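Local coordinates for folylpolyglutamate synthase protein FOLC (Mycobacterium tuberculosis, PDB 2VOS) that probably adds glutamate to dihydropteroate and, one residue after another, to tetrahydrofolate at the expense of ATP, with magnesium as cofactor, at residues 53-56 against 57-61. Sequence-based numbering, arbitrary orientation.
Sequences LMDL and LGSPQ
Ser59 N donates to Met54 O over 2.7 Å, the bond that reaches back five residues and, with Gly58 N to Asp55 O at 3.1 Å, identifies a Schellman motif at the C-terminal end of helix 48-56. Gly58, at phi 89°, is the first residue to leave helical geometry, and Ser59 follows with positive phi too. The two bonds differ in approach: Ser59 N is tilted 34° from the carbonyl plane of Met54, whereas Gly58 N sits well above that of Asp55. One step earlier, Leu57 N still makes an ordinary helical bond to Leu53 O.

Packing is tight around the selenomethionine Met54. Bends at chi2 (-49°) and chi3 carry its CG and SE obliquely across the Gln61 amide, with SE 3.1 Å from Gln61 OE1, a buried oxygen lacking a hydrogen-bond partner. Pro60 CG touches the same selenium at 3.8 Å. Separately, Leu57 CD2 lies 3.7 Å from Leu53 CG, and Met54 CE approaches that methyl more distantly.

The opposite character appears at Asp55, which is exposed. Its OD1 stays 3.9 Å from Ser59 OG; a water bridges them, 2.6 Å from Ser59 OG and 2.9 Å from its donor Gln61 NE2, but only weakly bonded to Asp55 OD1.

Gln61 NE2 is also bonded to Val186 O. Leu56 and Leu57 touch helix 117-140, Met54, Pro60 and Gln61 touch helix 151-165, and Leu53 reaches both, before the chain enters strand 66-70.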
ATOM      1  N   LEU A  53      16.938  16.262  11.471  1.00 42.40           N
ATOM      2  CA  LEU A  53      17.490  16.120  10.108  1.00 42.12           C
ATOM      3  C   LEU A  53      16.815  17.103   9.131  1.00 42.71           C
ATOM      4  O   LEU A  53      17.509  17.775   8.325  1.00 43.79           O
ATOM      5  CB  LEU A  53      17.328  14.704   9.620  1.00 40.79           C
ATOM      6  CG  LEU A  53      17.886  14.469   8.186  1.00 43.28           C
ATOM      7  CD1 LEU A  53      19.379  14.909   8.028  1.00 43.39           C
ATOM      8  CD2 LEU A  53      17.675  13.020   7.733  1.00 43.68           C
HETATM    9  N   MSE A  54      15.481  17.177   9.156  1.00 42.13           N
HETATM   10  CA  MSE A  54      14.754  18.141   8.304  1.00 43.24           C
HETATM   11  C   MSE A  54      15.250  19.579   8.584  1.00 43.22           C
HETATM   12  O   MSE A  54      15.462  20.340   7.658  1.00 42.88           O
HETATM   13  CB  MSE A  54      13.254  18.120   8.583  1.00 43.44           C
HETATM   14  CG  MSE A  54      12.479  16.971   7.993  1.00 45.86           C
HETATM   15 SE   MSE A  54      12.867  16.699   6.062  1.00 58.11          SE
HETATM   16  CE  MSE A  54      13.743  15.119   6.590  1.00 27.05           C
ATOM     17  N   ASP A  55      15.436  19.958   9.858  1.00 44.19           N
ATOM     18  CA  ASP A  55      16.038  21.272  10.136  1.00 45.79           C
ATOM     19  C   ASP A  55      17.382  21.517   9.430  1.00 45.79           C
ATOM     20  O   ASP A  55      17.596  22.577   8.838  1.00 46.83           O
ATOM     21  CB  ASP A  55      16.259  21.498  11.630  1.00 46.64           C
ATOM     22  CG  ASP A  55      15.003  21.772  12.329  1.00 52.96           C
ATOM     23  OD1 ASP A  55      13.923  21.672  11.662  1.00 60.32           O
ATOM     24  OD2 ASP A  55      15.076  22.079  13.539  1.00 57.65           O
ATOM     25  N   LEU A  56      18.292  20.571   9.565  1.00 45.24           N
ATOM     26  CA  LEU A  56      19.592  20.659   8.896  1.00 46.25           C
ATOM     27  C   LEU A  56      19.450  20.770   7.371  1.00 45.99           C
ATOM     28  O   LEU A  56      20.275  21.393   6.709  1.00 44.47           O
ATOM     29  CB  LEU A  56      20.430  19.403   9.205  1.00 45.61           C
ATOM     30  CG  LEU A  56      21.017  19.321  10.623  1.00 48.82           C
ATOM     31  CD1 LEU A  56      21.783  18.003  10.794  1.00 52.00           C
ATOM     32  CD2 LEU A  56      21.947  20.512  10.865  1.00 50.65           C
ATOM     33  N   LEU A  57      18.439  20.101   6.822  1.00 45.68           N
ATOM     34  CA  LEU A  57      18.234  20.055   5.342  1.00 45.62           C
ATOM     35  C   LEU A  57      17.599  21.332   4.858  1.00 46.40           C
ATOM     36  O   LEU A  57      17.409  21.500   3.646  1.00 48.15           O
ATOM     37  CB  LEU A  57      17.293  18.919   4.989  1.00 45.84           C
ATOM     38  CG  LEU A  57      17.885  17.613   4.454  1.00 46.96           C
ATOM     39  CD1 LEU A  57      19.360  17.584   4.453  1.00 45.33           C
ATOM     40  CD2 LEU A  57      17.305  16.354   5.044  1.00 47.12           C
ATOM     41  N   GLY A  58      17.185  22.211   5.771  1.00 44.87           N
ATOM     42  CA  GLY A  58      16.427  23.370   5.351  1.00 44.70           C
ATOM     43  C   GLY A  58      14.907  23.151   5.310  1.00 44.82           C
ATOM     44  O   GLY A  58      14.187  23.947   4.686  1.00 45.30           O
ATOM     45  N   SER A  59      14.393  22.116   5.982  1.00 43.59           N
ATOM     46  CA  SER A  59      12.915  21.875   6.016  1.00 43.06           C
ATOM     47  C   SER A  59      12.280  21.730   4.620  1.00 41.74           C
ATOM     48  O   SER A  59      11.252  22.339   4.319  1.00 42.36           O
ATOM     49  CB  SER A  59      12.172  22.955   6.847  1.00 44.34           C
ATOM     50  OG  SER A  59      12.614  22.892   8.203  1.00 45.59           O
ATOM     51  N   PRO A  60      12.898  20.903   3.752  1.00 41.36           N
ATOM     52  CA  PRO A  60      12.357  20.705   2.412  1.00 40.47           C
ATOM     53  C   PRO A  60      10.889  20.254   2.436  1.00 41.07           C
ATOM     54  O   PRO A  60      10.087  20.578   1.526  1.00 43.05           O
ATOM     55  CB  PRO A  60      13.302  19.631   1.832  1.00 39.75           C
ATOM     56  CG  PRO A  60      13.804  18.847   3.106  1.00 41.38           C
ATOM     57  CD  PRO A  60      14.057  20.024   4.022  1.00 39.93           C
ATOM     58  N   GLN A  61      10.510  19.522   3.487  1.00 41.77           N
ATOM     59  CA  GLN A  61       9.190  18.890   3.557  1.00 40.84           C
ATOM     60  C   GLN A  61       8.156  19.935   3.879  1.00 41.48           C
ATOM     61  O   GLN A  61       6.954  19.666   3.789  1.00 43.62           O
ATOM     62  CB  GLN A  61       9.175  17.746   4.597  1.00 40.98           C
ATOM     63  CG  GLN A  61       8.869  18.217   6.062  1.00 38.38           C
ATOM     64  CD  GLN A  61      10.019  18.964   6.772  1.00 41.43           C
ATOM     65  OE1 GLN A  61      11.045  19.206   6.197  1.00 42.48           O
ATOM     66  NE2 GLN A  61       9.823  19.306   8.047  1.00 36.80           N
TER
HETATM   67  O   HOH W   1      11.273  21.159   9.663  1.00 43.70           O